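Local coordinates for hydrogenase maturation factor (Thermoanaerobacter tengcongensis, PDB 3VTH), which probably transfers the carbamoyl group of carbamoyl phosphate to the C-terminal cysteine of HypE, using ATP, in the maturation of [NiFe]-hydrogenases, at residues A[206-211]-A[216-221]; A[557-562]-A[568-573]; A[26-31]-A[64-69]; A[236-241]-A[295-300]; A[260-265]-A[306-311]. One frame throughout, in Å; residues are numbered along the deposited sequence.

Contact 1 of 5, residues A[206-211]-A[216-221]; sequences KCVAKA and KIVAIK
Helix-on-sheet packing, closed at one end by a backbone hydrogen bond, joins Val208 and Ala211 of helix 204-213 to Lys216, in the turn before strand 218-221, and Val218, its first residue, in the YrdC-like (telomere recombination) part of the chain. The turn between helix and strand is short, and the N of Lys216 donates to the O of Ala211 over 3.0 Å, the donor tilted 32° from the carbonyl plane. The rest is mainly apolar. With CG1 opposite its carbonyl carbon (chi1 -54°), Val218 spreads two methyls beneath the helix: CG1 lies 3.9 Å from CB of Ala211, while CG2 meets CG1 of Val208 at 4.2 Å. CB of Lys216 comes along with the hydrogen bond, 3.3 Å from the O of Ala211, before the chain leads away. Cys207, one residue before Val208, is disulfide-bonded to Cys200. Strands 354-358 and 226-229 flank strand 218-221, and helix 312-320 packs beside helix 204-213 through Leu317, which touches Val208.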
# COMPACT_ATOMS: atom_id res chain seq x y z
N LYS A 206 -1.40 -22.35 -22.22
CA LYS A 206 -0.38 -23.38 -22.47
C LYS A 206 0.83 -22.80 -23.21
O LYS A 206 1.95 -23.22 -22.97
CB LYS A 206 -0.99 -24.54 -23.26
CG LYS A 206 -0.32 -25.89 -23.01
CD LYS A 206 -1.31 -27.06 -23.22
CE LYS A 206 -2.54 -26.89 -22.29
NZ LYS A 206 -3.65 -27.85 -22.57
N CYS A 207 0.60 -21.85 -24.11
CA CYS A 207 1.70 -21.17 -24.80
C CYS A 207 2.60 -20.43 -23.79
O CYS A 207 3.84 -20.44 -23.91
CB CYS A 207 1.17 -20.22 -25.87
SG CYS A 207 0.20 -21.00 -27.21
N VAL A 208 1.96 -19.80 -22.81
CA VAL A 208 2.65 -19.10 -21.71
C VAL A 208 3.45 -20.07 -20.85
O VAL A 208 4.64 -19.84 -20.60
CB VAL A 208 1.65 -18.28 -20.86
CG1 VAL A 208 2.31 -17.74 -19.57
CG2 VAL A 208 1.09 -17.14 -21.68
N ALA A 209 2.80 -21.16 -20.45
CA ALA A 209 3.45 -22.22 -19.65
C ALA A 209 4.71 -22.75 -20.32
O ALA A 209 5.74 -22.92 -19.67
CB ALA A 209 2.49 -23.35 -19.36
N LYS A 210 4.63 -23.00 -21.63
CA LYS A 210 5.78 -23.50 -22.38
C LYS A 210 6.93 -22.49 -22.39
O LYS A 210 8.08 -22.86 -22.13
CB LYS A 210 5.39 -23.94 -23.79
CG LYS A 210 4.41 -25.12 -23.78
CD LYS A 210 4.58 -26.08 -24.95
CE LYS A 210 3.59 -27.24 -24.82
NZ LYS A 210 3.79 -28.31 -25.84
N ALA A 211 6.62 -21.23 -22.67
CA ALA A 211 7.65 -20.18 -22.62
C ALA A 211 8.34 -20.12 -21.24
O ALA A 211 9.58 -20.10 -21.16
CB ALA A 211 7.06 -18.83 -22.99
N LYS A 216 11.93 -18.48 -20.33
CA LYS A 216 11.70 -17.19 -20.95
C LYS A 216 10.91 -16.23 -20.05
O LYS A 216 10.35 -16.64 -19.02
CB LYS A 216 11.00 -17.37 -22.31
CG LYS A 216 11.89 -18.03 -23.37
CD LYS A 216 11.14 -18.23 -24.68
CE LYS A 216 11.86 -19.22 -25.58
NZ LYS A 216 13.19 -18.72 -25.99
N ILE A 217 10.90 -14.95 -20.43
CA ILE A 217 10.18 -13.92 -19.72
C ILE A 217 8.85 -13.69 -20.42
O ILE A 217 8.81 -13.43 -21.62
CB ILE A 217 10.97 -12.58 -19.66
CG1 ILE A 217 12.24 -12.74 -18.83
CG2 ILE A 217 10.09 -11.48 -19.07
CD1 ILE A 217 13.37 -11.84 -19.24
N VAL A 218 7.76 -13.80 -19.66
CA VAL A 218 6.43 -13.55 -20.19
C VAL A 218 5.86 -12.25 -19.62
O VAL A 218 5.94 -12.01 -18.41
CB VAL A 218 5.48 -14.76 -19.93
CG1 VAL A 218 6.09 -16.06 -20.48
CG2 VAL A 218 5.21 -14.94 -18.46
N ALA A 219 5.32 -11.40 -20.49
CA ALA A 219 4.59 -10.22 -20.04
C ALA A 219 3.11 -10.56 -20.04
O ALA A 219 2.55 -10.92 -21.08
CB ALA A 219 4.88 -9.01 -20.93
N ILE A 220 2.50 -10.48 -18.86
CA ILE A 220 1.14 -10.95 -18.67
C ILE A 220 0.25 -9.76 -18.33
O ILE A 220 0.52 -9.05 -17.37
CB ILE A 220 1.06 -11.99 -17.51
CG1 ILE A 220 1.91 -13.23 -17.84
CG2 ILE A 220 -0.36 -12.38 -17.21
CD1 ILE A 220 2.06 -14.21 -16.68
N LYS A 221 -0.79 -9.55 -19.12
CA LYS A 221 -1.76 -8.50 -18.78
C LYS A 221 -2.65 -9.01 -17.65
O LYS A 221 -3.37 -9.99 -17.81
CB LYS A 221 -2.60 -8.07 -19.99
CG LYS A 221 -3.50 -6.85 -19.70
CD LYS A 221 -4.21 -6.38 -20.96
CE LYS A 221 -5.32 -5.36 -20.63
NZ LYS A 221 -5.95 -4.88 -21.89

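Contact 2 of 5, residues A[557-562]-A[568-573]; sequences GFIFDN and NFVEQV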
# COMPACT_ATOMS: atom_id res chain seq x y z
N GLY A 557 31.12 10.46 7.25
CA GLY A 557 30.40 11.57 7.87
C GLY A 557 30.13 11.34 9.35
O GLY A 557 30.38 12.22 10.17
N PHE A 558 29.65 10.16 9.71
CA PHE A 558 29.31 9.86 11.11
C PHE A 558 30.55 9.84 12.02
O PHE A 558 30.44 10.12 13.22
CB PHE A 558 28.52 8.54 11.23
CG PHE A 558 27.03 8.70 11.09
CD1 PHE A 558 26.17 8.36 12.14
CD2 PHE A 558 26.47 9.25 9.93
CE1 PHE A 558 24.77 8.53 12.02
CE2 PHE A 558 25.09 9.41 9.80
CZ PHE A 558 24.24 9.05 10.86
N ILE A 559 31.71 9.51 11.43
CA ILE A 559 32.95 9.39 12.21
C ILE A 559 33.96 10.52 11.96
O ILE A 559 35.10 10.43 12.41
CB ILE A 559 33.64 8.02 11.99
CG1 ILE A 559 34.16 7.87 10.54
CG2 ILE A 559 32.70 6.89 12.40
CD1 ILE A 559 35.12 6.67 10.30
N PHE A 560 33.53 11.57 11.25
CA PHE A 560 34.45 12.61 10.73
C PHE A 560 35.42 13.20 11.76
O PHE A 560 36.59 13.48 11.44
CB PHE A 560 33.68 13.73 10.02
CG PHE A 560 33.12 14.79 10.96
CD1 PHE A 560 33.72 16.05 11.02
CD2 PHE A 560 32.03 14.51 11.78
CE1 PHE A 560 33.21 17.04 11.89
CE2 PHE A 560 31.51 15.50 12.65
CZ PHE A 560 32.10 16.75 12.70
N ASP A 561 34.96 13.39 12.99
CA ASP A 561 35.79 14.05 14.00
C ASP A 561 36.52 13.07 14.92
O ASP A 561 37.03 13.46 15.96
CB ASP A 561 34.94 15.02 14.84
CG ASP A 561 33.74 14.34 15.48
OD1 ASP A 561 33.59 13.11 15.31
OD2 ASP A 561 32.95 15.04 16.14
N ASN A 562 36.53 11.79 14.54
CA ASN A 562 37.22 10.77 15.33
C ASN A 562 37.79 9.69 14.41
O ASN A 562 37.78 8.50 14.73
CB ASN A 562 36.27 10.20 16.40
CG ASN A 562 36.97 9.28 17.40
OD1 ASN A 562 36.36 8.33 17.90
ND2 ASN A 562 38.23 9.56 17.67
N ASN A 568 40.97 0.47 10.47
CA ASN A 568 40.74 -0.63 9.53
C ASN A 568 39.70 -0.26 8.47
O ASN A 568 39.88 -0.56 7.28
CB ASN A 568 40.30 -1.90 10.27
CG ASN A 568 40.42 -3.15 9.41
OD1 ASN A 568 41.52 -3.60 9.10
ND2 ASN A 568 39.28 -3.74 9.05
N PHE A 569 38.60 0.35 8.91
CA PHE A 569 37.59 0.87 8.00
C PHE A 569 38.14 1.96 7.07
O PHE A 569 37.97 1.88 5.85
CB PHE A 569 36.35 1.38 8.75
CG PHE A 569 35.37 2.08 7.86
CD1 PHE A 569 34.52 1.35 7.04
CD2 PHE A 569 35.31 3.48 7.84
CE1 PHE A 569 33.61 1.99 6.19
CE2 PHE A 569 34.39 4.13 7.00
CZ PHE A 569 33.55 3.38 6.17
N VAL A 570 38.76 3.00 7.63
CA VAL A 570 39.20 4.13 6.81
C VAL A 570 40.30 3.73 5.80
O VAL A 570 40.33 4.22 4.68
CB VAL A 570 39.62 5.40 7.64
CG1 VAL A 570 38.49 5.85 8.57
CG2 VAL A 570 40.86 5.15 8.44
N GLU A 571 41.18 2.82 6.20
CA GLU A 571 42.24 2.32 5.32
C GLU A 571 41.75 1.62 4.05
O GLU A 571 42.49 1.58 3.06
CB GLU A 571 43.20 1.42 6.08
CG GLU A 571 44.24 2.20 6.84
CD GLU A 571 45.25 1.31 7.54
OE1 GLU A 571 44.94 0.12 7.78
OE2 GLU A 571 46.34 1.82 7.85
N GLN A 572 40.53 1.09 4.09
CA GLN A 572 39.90 0.43 2.95
C GLN A 572 39.40 1.45 1.93
O GLN A 572 39.20 1.11 0.76
CB GLN A 572 38.69 -0.40 3.39
CG GLN A 572 39.01 -1.68 4.17
CD GLN A 572 37.74 -2.41 4.60
OE1 GLN A 572 37.19 -3.22 3.85
NE2 GLN A 572 37.28 -2.12 5.81
N VAL A 573 39.17 2.68 2.37
CA VAL A 573 38.79 3.74 1.43
C VAL A 573 40.02 4.18 0.63
O VAL A 573 41.13 4.33 1.18
CB VAL A 573 38.03 4.93 2.12
CG1 VAL A 573 37.58 5.97 1.10
CG2 VAL A 573 36.81 4.40 2.85
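Ile559 of helix 551-559 faces Val570 of helix 567-572 with their CA atoms 9.8 Å apart, the nearest such pair between 557-562 and 568-573. At that separation no backbone hydrogen bond links the two segments, and side chains alone bridge them. Just past Ile559, the N of Asn562 bonds to the O of Ile559 at 2.9 Å. The bridge itself is one methyl. Ile559 carries CG1 between its backbone N and carbonyl carbon (chi1 67°), and the extended chi2 then sends CD1 straight out to the second helix. There CD1 lies 3.9 Å from CG1 of Val570 and 4.0 Å from CD2 of Phe569, fitting between two consecutive side chains and approaching the ring obliquely. The joint is small, with 77 Å² buried in all, and illustrates how a single extended isoleucine can span two helices that follow closely in sequence. Within the Kae1-like region, Phe569 also touches Tyr552, Ala555 and Leu556 of helix 551-559 and Leu607 of helix 597-607, while Phe558 packs on helices 597-607 and 649-662.

Contact 3 of 5, residues A[26-31]-A[64-69]; sequences RPFVFN and IREIKE. With PO4 (phosphate ion), chain E.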
# COMPACT_ATOMS: atom_id res chain seq x y z
N ARG A 26 -27.86 -4.48 -5.35
CA ARG A 26 -29.17 -4.41 -6.00
C ARG A 26 -29.86 -5.77 -6.07
O ARG A 26 -30.99 -5.89 -5.59
CB ARG A 26 -29.10 -3.69 -7.36
CG ARG A 26 -28.89 -2.17 -7.20
CD ARG A 26 -28.55 -1.50 -8.51
NE ARG A 26 -27.19 -1.85 -8.97
CZ ARG A 26 -26.65 -1.44 -10.12
NH1 ARG A 26 -27.34 -0.64 -10.95
NH2 ARG A 26 -25.40 -1.80 -10.43
N PRO A 27 -29.19 -6.82 -6.60
CA PRO A 27 -29.85 -8.14 -6.57
C PRO A 27 -30.14 -8.67 -5.16
O PRO A 27 -31.19 -9.29 -4.95
CB PRO A 27 -28.87 -9.07 -7.32
CG PRO A 27 -27.58 -8.32 -7.40
CD PRO A 27 -27.95 -6.86 -7.41
N PHE A 28 -29.23 -8.45 -4.21
CA PHE A 28 -29.44 -8.80 -2.81
C PHE A 28 -30.75 -8.16 -2.28
O PHE A 28 -31.60 -8.84 -1.72
CB PHE A 28 -28.22 -8.36 -1.98
CG PHE A 28 -28.38 -8.57 -0.49
CD1 PHE A 28 -28.41 -7.48 0.37
CD2 PHE A 28 -28.51 -9.85 0.05
CE1 PHE A 28 -28.56 -7.66 1.75
CE2 PHE A 28 -28.66 -10.03 1.43
CZ PHE A 28 -28.68 -8.93 2.28
N VAL A 29 -30.92 -6.86 -2.48
CA VAL A 29 -32.10 -6.14 -1.98
C VAL A 29 -33.36 -6.67 -2.66
O VAL A 29 -34.37 -6.90 -2.00
CB VAL A 29 -31.94 -4.61 -2.15
CG1 VAL A 29 -33.29 -3.86 -2.07
CG2 VAL A 29 -30.95 -4.08 -1.09
N PHE A 30 -33.28 -6.90 -3.96
CA PHE A 30 -34.42 -7.44 -4.69
C PHE A 30 -34.90 -8.74 -4.04
O PHE A 30 -36.10 -8.94 -3.82
CB PHE A 30 -34.06 -7.68 -6.16
CG PHE A 30 -35.19 -8.29 -6.96
CD1 PHE A 30 -35.35 -9.67 -7.02
CD2 PHE A 30 -36.09 -7.47 -7.65
CE1 PHE A 30 -36.41 -10.24 -7.76
CE2 PHE A 30 -37.15 -8.03 -8.39
CZ PHE A 30 -37.31 -9.41 -8.45
N ASN A 31 -33.94 -9.60 -3.76
CA ASN A 31 -34.26 -10.93 -3.28
C ASN A 31 -34.83 -10.92 -1.86
O ASN A 31 -35.80 -11.61 -1.59
CB ASN A 31 -33.07 -11.89 -3.44
CG ASN A 31 -32.80 -12.25 -4.91
OD1 ASN A 31 -31.68 -12.06 -5.42
ND2 ASN A 31 -33.82 -12.75 -5.60
N ILE A 64 -34.67 -4.78 6.96
CA ILE A 64 -33.58 -3.92 7.43
C ILE A 64 -32.55 -4.73 8.23
O ILE A 64 -31.34 -4.56 8.05
CB ILE A 64 -34.12 -2.73 8.26
CG1 ILE A 64 -34.89 -1.75 7.37
CG2 ILE A 64 -32.99 -2.01 9.00
CD1 ILE A 64 -35.63 -0.63 8.17
N ARG A 65 -33.04 -5.62 9.09
CA ARG A 65 -32.20 -6.50 9.90
C ARG A 65 -31.33 -7.41 9.01
O ARG A 65 -30.16 -7.62 9.32
CB ARG A 65 -33.08 -7.34 10.82
CG ARG A 65 -32.37 -7.95 12.01
CD ARG A 65 -33.40 -8.49 13.05
NE ARG A 65 -34.25 -9.54 12.48
CZ ARG A 65 -35.58 -9.49 12.38
NH1 ARG A 65 -36.28 -8.44 12.83
NH2 ARG A 65 -36.23 -10.52 11.85
N GLU A 66 -31.90 -7.93 7.93
CA GLU A 66 -31.11 -8.74 6.98
C GLU A 66 -29.97 -7.94 6.36
O GLU A 66 -28.86 -8.43 6.25
CB GLU A 66 -31.97 -9.37 5.89
CG GLU A 66 -32.36 -10.82 6.15
CD GLU A 66 -31.28 -11.79 5.70
OE1 GLU A 66 -31.04 -11.89 4.47
OE2 GLU A 66 -30.68 -12.47 6.56
N ILE A 67 -30.26 -6.70 5.96
CA ILE A 67 -29.23 -5.84 5.41
C ILE A 67 -28.12 -5.61 6.44
O ILE A 67 -26.94 -5.76 6.11
CB ILE A 67 -29.78 -4.49 4.92
CG1 ILE A 67 -30.68 -4.69 3.70
CG2 ILE A 67 -28.62 -3.56 4.57
CD1 ILE A 67 -31.48 -3.46 3.30
N LYS A 68 -28.49 -5.27 7.67
CA LYS A 68 -27.53 -5.00 8.74
C LYS A 68 -26.74 -6.26 9.11
O LYS A 68 -25.54 -6.17 9.39
CB LYS A 68 -28.22 -4.40 9.98
CG LYS A 68 -28.90 -3.03 9.72
CD LYS A 68 -29.67 -2.53 10.92
CE LYS A 68 -29.96 -1.03 10.83
NZ LYS A 68 -30.80 -0.55 11.97
N GLU A 69 -27.40 -7.42 9.11
CA GLU A 69 -26.80 -8.67 9.60
C GLU A 69 -25.95 -9.42 8.57
O GLU A 69 -24.89 -9.96 8.93
CB GLU A 69 -27.86 -9.62 10.16
CG GLU A 69 -28.17 -9.38 11.62
CD GLU A 69 -29.37 -10.18 12.11
OE1 GLU A 69 -29.77 -11.16 11.44
OE2 GLU A 69 -29.92 -9.81 13.17
P PO4 E . -24.37 -3.59 -7.38
O1 PO4 E . -23.53 -4.71 -7.91
O2 PO4 E . -24.16 -3.42 -5.90
O3 PO4 E . -23.95 -2.32 -8.06
O4 PO4 E . -25.84 -3.88 -7.64
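Phe28 swings its ring out from helix 25-35 toward Ile67 because CG lies opposite the backbone N (chi1 175°), and Ile67 of helix 57-69 answers with CG1 turned away from its carbonyl carbon. CE1 of Phe28 meets CG1 of Ile67 obliquely at 4.1 Å, whereas the O of Glu66 sits at the ring edge, 4.0 Å from CZ. Val29 adds a looser touch to CD1 of Ile67. Elsewhere on helix 25-35, Arg26, a predicted active-site residue, holds a phosphate ion: its NE and backbone N both donate to O4, NE at 2.8 Å, and NH2 reaches O3 at 2.8 Å, with phosphorus in the guanidinium plane. Replacing it by an alanine would probably leave the phosphate without its side-chain grip and Asp152 without its salt-bridge mate. The backbone N atoms of Gly22, Val23, Gly24 and Phe25 complete this acylphosphatase-type cradle. Segments 26-31 and 64-69 run roughly antiparallel, their axes at 144°, and lie together on the sheet, where Leu49 and Ile51 of strand 48-55 support Val29, and Ile51 also Ile67.

Contact 4 of 5, residues A[236-241]-A[295-300]; sequences EAVATL and KGIADD
In the YrdC-like fold, Val238 of helix 235-245 fits against Gly296 and Ile297 of the loop that leads into strand 303-307. Apolar contact comes first: CG2 of Val238 meets CD1 of Ile297 at 3.8 Å, the two side chains crossing at about a right angle. The other branch, CG1, lies opposite the backbone N (chi1 172°) and is thereby laid against the loop backbone, 3.7 Å from the O of Lys295. Gly296 suits this close approach, since its positive phi (86°) and the nearness of Val238 would both crowd a side chain. No hydrogen bond joins the two segments. Within the loop, the N of Gly296 donates to OD2 of Asp299 on its syn side, over 2.9 Å, bracing the loop at the glycine. Beyond both segments, Arg242 NE bonds to the O of Gly296. That same carbonyl oxygen lies 3.3 Å from CG1 of Val238.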
# COMPACT_ATOMS: atom_id res chain seq x y z
N GLU A 236 19.11 -18.78 -14.18
CA GLU A 236 19.49 -17.94 -15.32
C GLU A 236 18.32 -17.09 -15.83
O GLU A 236 18.54 -15.96 -16.30
CB GLU A 236 20.21 -18.73 -16.44
CG GLU A 236 19.37 -19.06 -17.65
CD GLU A 236 20.15 -19.78 -18.74
OE1 GLU A 236 21.24 -19.31 -19.13
OE2 GLU A 236 19.66 -20.83 -19.23
N ALA A 237 17.09 -17.59 -15.69
CA ALA A 237 15.91 -16.84 -16.11
C ALA A 237 15.76 -15.58 -15.26
O ALA A 237 15.45 -14.51 -15.78
CB ALA A 237 14.64 -17.69 -16.02
N VAL A 238 15.99 -15.74 -13.96
CA VAL A 238 15.93 -14.64 -13.00
C VAL A 238 17.03 -13.62 -13.30
O VAL A 238 16.75 -12.42 -13.34
CB VAL A 238 16.01 -15.15 -11.53
CG1 VAL A 238 16.13 -13.98 -10.51
CG2 VAL A 238 14.80 -16.00 -11.21
N ALA A 239 18.26 -14.09 -13.51
CA ALA A 239 19.37 -13.23 -13.91
C ALA A 239 19.06 -12.46 -15.20
O ALA A 239 19.38 -11.27 -15.31
CB ALA A 239 20.67 -14.06 -14.08
N THR A 240 18.46 -13.12 -16.18
CA THR A 240 18.11 -12.47 -17.44
C THR A 240 17.04 -11.37 -17.25
O THR A 240 17.15 -10.29 -17.83
CB THR A 240 17.65 -13.50 -18.48
OG1 THR A 240 18.70 -14.45 -18.67
CG2 THR A 240 17.31 -12.83 -19.82
N LEU A 241 16.05 -11.66 -16.41
CA LEU A 241 15.02 -10.68 -16.10
C LEU A 241 15.61 -9.43 -15.44
O LEU A 241 15.28 -8.31 -15.83
CB LEU A 241 13.90 -11.30 -15.24
CG LEU A 241 12.79 -10.35 -14.75
CD1 LEU A 241 12.10 -9.70 -15.96
CD2 LEU A 241 11.79 -11.08 -13.88
N LYS A 295 18.69 -18.29 -6.85
CA LYS A 295 19.52 -17.11 -6.55
C LYS A 295 18.98 -15.89 -7.31
O LYS A 295 18.45 -16.03 -8.41
CB LYS A 295 20.99 -17.35 -6.90
CG LYS A 295 21.61 -18.55 -6.20
CD LYS A 295 23.14 -18.47 -6.06
CE LYS A 295 23.87 -18.91 -7.32
NZ LYS A 295 25.30 -19.35 -7.08
N GLY A 296 19.11 -14.71 -6.71
CA GLY A 296 18.62 -13.49 -7.35
C GLY A 296 17.15 -13.17 -7.11
O GLY A 296 16.62 -12.23 -7.70
N ILE A 297 16.47 -13.95 -6.27
CA ILE A 297 15.10 -13.60 -5.90
C ILE A 297 15.14 -12.60 -4.75
O ILE A 297 14.63 -11.47 -4.85
CB ILE A 297 14.22 -14.85 -5.51
CG1 ILE A 297 14.03 -15.83 -6.69
CG2 ILE A 297 12.89 -14.43 -4.89
CD1 ILE A 297 13.27 -15.27 -7.85
N ALA A 298 15.72 -13.03 -3.63
CA ALA A 298 15.79 -12.18 -2.44
C ALA A 298 17.07 -12.46 -1.68
O ALA A 298 17.04 -12.77 -0.48
CB ALA A 298 14.55 -12.39 -1.56
N ASP A 299 18.19 -12.35 -2.38
CA ASP A 299 19.50 -12.63 -1.80
C ASP A 299 19.77 -11.70 -0.62
O ASP A 299 19.50 -10.51 -0.69
CB ASP A 299 20.62 -12.47 -2.83
CG ASP A 299 20.46 -13.41 -4.02
OD1 ASP A 299 21.01 -13.07 -5.08
OD2 ASP A 299 19.80 -14.47 -3.90
N ASP A 300 20.29 -12.29 0.46
CA ASP A 300 20.74 -11.57 1.65
C ASP A 300 19.61 -10.92 2.44
O ASP A 300 19.86 -10.08 3.30
CB ASP A 300 21.84 -10.55 1.29
CG ASP A 300 23.02 -11.19 0.58
OD1 ASP A 300 23.56 -12.21 1.06
OD2 ASP A 300 23.42 -10.67 -0.48

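Contact 5 of 5, residues A[260-265]-A[306-311]; sequences EEVKKY and VMLPYA
Helix 259-265 covers the end of strand 303-307 in the YrdC-like domain, a helix-to-sheet contact of the alpha/beta kind built from three aliphatic side chains. Val262 is its centre. Both its methyls point at the strand; CG1 lies opposite the backbone N (chi1 -178°), which puts CG2 opposite the carbonyl carbon, and CG2 does most of the touching. It lies 3.7 Å from CG1 of Val306, the two valines meeting tip to tip, and 4.0 Å from CD2 of Leu308, which crosses it at about a right angle. CG1 of Val262 adds a second, wider approach of 4.1 Å to the same CG1 of Val306, which therefore nestles into the fork of the helix valine.

Successive residues alternate: Val306 is directed at the helix and Met307 away. Leu308, just past the strand, starts off to one side and brings only the end of its chain back. No hydrogen bond crosses the contact, and the fit rests on the shape of buried branched side chains, with 111 Å² covered. The neighbouring strand 283-287 closes the cluster, since Leu286 touches both Val262 and Val306; on the other flank of strand 303-307, strand 254-255 receives Met307 through Met255, and the chain beyond Leu308 continues through Pro309 toward helix 312-320.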
# COMPACT_ATOMS: atom_id res chain seq x y z
N GLU A 260 -0.16 -24.31 1.01
CA GLU A 260 0.71 -25.47 1.15
C GLU A 260 2.08 -25.25 0.48
O GLU A 260 3.11 -25.55 1.07
CB GLU A 260 0.05 -26.76 0.62
CG GLU A 260 0.79 -28.03 1.07
CD GLU A 260 0.30 -29.32 0.42
OE1 GLU A 260 -0.34 -29.30 -0.66
OE2 GLU A 260 0.57 -30.39 1.00
N GLU A 261 2.08 -24.73 -0.75
CA GLU A 261 3.32 -24.43 -1.44
C GLU A 261 4.13 -23.35 -0.68
O GLU A 261 5.33 -23.50 -0.48
CB GLU A 261 3.08 -24.02 -2.90
CG GLU A 261 4.37 -23.73 -3.65
CD GLU A 261 4.26 -23.76 -5.17
OE1 GLU A 261 3.48 -22.98 -5.76
OE2 GLU A 261 4.99 -24.57 -5.78
N VAL A 262 3.46 -22.30 -0.23
CA VAL A 262 4.14 -21.22 0.49
C VAL A 262 4.87 -21.75 1.73
O VAL A 262 6.01 -21.37 1.99
CB VAL A 262 3.17 -20.07 0.88
CG1 VAL A 262 3.90 -18.94 1.59
CG2 VAL A 262 2.48 -19.53 -0.36
N LYS A 263 4.22 -22.67 2.46
CA LYS A 263 4.77 -23.23 3.70
C LYS A 263 6.05 -24.04 3.49
O LYS A 263 6.76 -24.34 4.46
CB LYS A 263 3.74 -24.12 4.40
CG LYS A 263 2.47 -23.42 4.87
CD LYS A 263 2.50 -23.20 6.36
CE LYS A 263 1.25 -23.78 7.02
NZ LYS A 263 -0.00 -23.09 6.59
N LYS A 264 6.33 -24.41 2.23
CA LYS A 264 7.58 -25.11 1.90
C LYS A 264 8.77 -24.16 1.97
O LYS A 264 9.90 -24.59 2.19
CB LYS A 264 7.53 -25.73 0.50
CG LYS A 264 6.84 -27.08 0.43
CD LYS A 264 6.55 -27.48 -1.02
CE LYS A 264 5.76 -28.79 -1.06
NZ LYS A 264 5.42 -29.22 -2.46
N TYR A 265 8.49 -22.88 1.76
CA TYR A 265 9.53 -21.87 1.64
C TYR A 265 9.52 -20.85 2.78
O TYR A 265 10.51 -20.12 2.96
CB TYR A 265 9.38 -21.11 0.33
CG TYR A 265 9.46 -21.97 -0.90
CD1 TYR A 265 10.69 -22.31 -1.47
CD2 TYR A 265 8.30 -22.45 -1.51
CE1 TYR A 265 10.76 -23.11 -2.61
CE2 TYR A 265 8.36 -23.26 -2.66
CZ TYR A 265 9.59 -23.58 -3.19
OH TYR A 265 9.65 -24.34 -4.32
N VAL A 306 5.45 -12.98 -1.05
CA VAL A 306 4.68 -14.04 -1.70
C VAL A 306 3.23 -13.65 -1.88
O VAL A 306 2.63 -13.08 -0.98
CB VAL A 306 4.77 -15.38 -0.91
CG1 VAL A 306 4.07 -16.51 -1.67
CG2 VAL A 306 6.22 -15.77 -0.69
N MET A 307 2.67 -13.97 -3.04
CA MET A 307 1.26 -13.81 -3.30
C MET A 307 0.66 -15.11 -3.84
O MET A 307 1.37 -15.99 -4.37
CB MET A 307 1.03 -12.68 -4.31
CG MET A 307 1.50 -13.04 -5.75
SD MET A 307 1.61 -11.63 -6.87
CE MET A 307 0.26 -10.63 -6.26
N LEU A 308 -0.65 -15.21 -3.71
CA LEU A 308 -1.39 -16.33 -4.26
C LEU A 308 -2.05 -15.87 -5.56
O LEU A 308 -2.06 -14.68 -5.84
CB LEU A 308 -2.44 -16.81 -3.24
CG LEU A 308 -1.88 -17.36 -1.92
CD1 LEU A 308 -3.00 -17.82 -0.98
CD2 LEU A 308 -0.90 -18.52 -2.18
N PRO A 309 -2.61 -16.80 -6.36
CA PRO A 309 -3.33 -16.42 -7.58
C PRO A 309 -4.46 -15.43 -7.27
O PRO A 309 -5.12 -15.57 -6.21
CB PRO A 309 -3.93 -17.74 -8.06
CG PRO A 309 -2.99 -18.78 -7.57
CD PRO A 309 -2.55 -18.27 -6.20
N TYR A 310 -4.68 -14.45 -8.15
CA TYR A 310 -5.75 -13.47 -7.92
C TYR A 310 -6.72 -13.28 -9.09
O TYR A 310 -7.78 -12.67 -8.94
CB TYR A 310 -5.21 -12.12 -7.42
CG TYR A 310 -4.27 -11.38 -8.35
CD1 TYR A 310 -2.88 -11.55 -8.24
CD2 TYR A 310 -4.76 -10.50 -9.33
CE1 TYR A 310 -2.00 -10.87 -9.09
CE2 TYR A 310 -3.89 -9.81 -10.19
CZ TYR A 310 -2.51 -9.99 -10.05
OH TYR A 310 -1.62 -9.34 -10.88
N ALA A 311 -6.35 -13.81 -10.26
CA ALA A 311 -7.22 -13.73 -11.43
C ALA A 311 -7.37 -15.15 -11.99
O ALA A 311 -6.53 -16.01 -11.73
CB ALA A 311 -6.64 -12.79 -12.46

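Overall arrangement
Contacts 1, 4 and 5 belong to one YrdC-like domain; contacts 1 and 5 place helices on different strands of its large sheet, whereas contact 4 sets a helix against a loop. Contacts 1 and 4 touch through Ile217 and Leu241, while contacts 4 and 5 interleave along the chain. Contact 2, in the Kae1-like region, and contact 3, in the acylphosphatase part, stand at opposite sides of the chain's centre, their centres about 69 Å apart. Contacts 1, 2 and 5 are buried, 3 and 4 only partly. Apolar packing is common to all, with aromatic rings in the helix-to-helix contacts 2 and 3; contact 1 alone adds a hydrogen bond between its segments, contact 3 a bound anion.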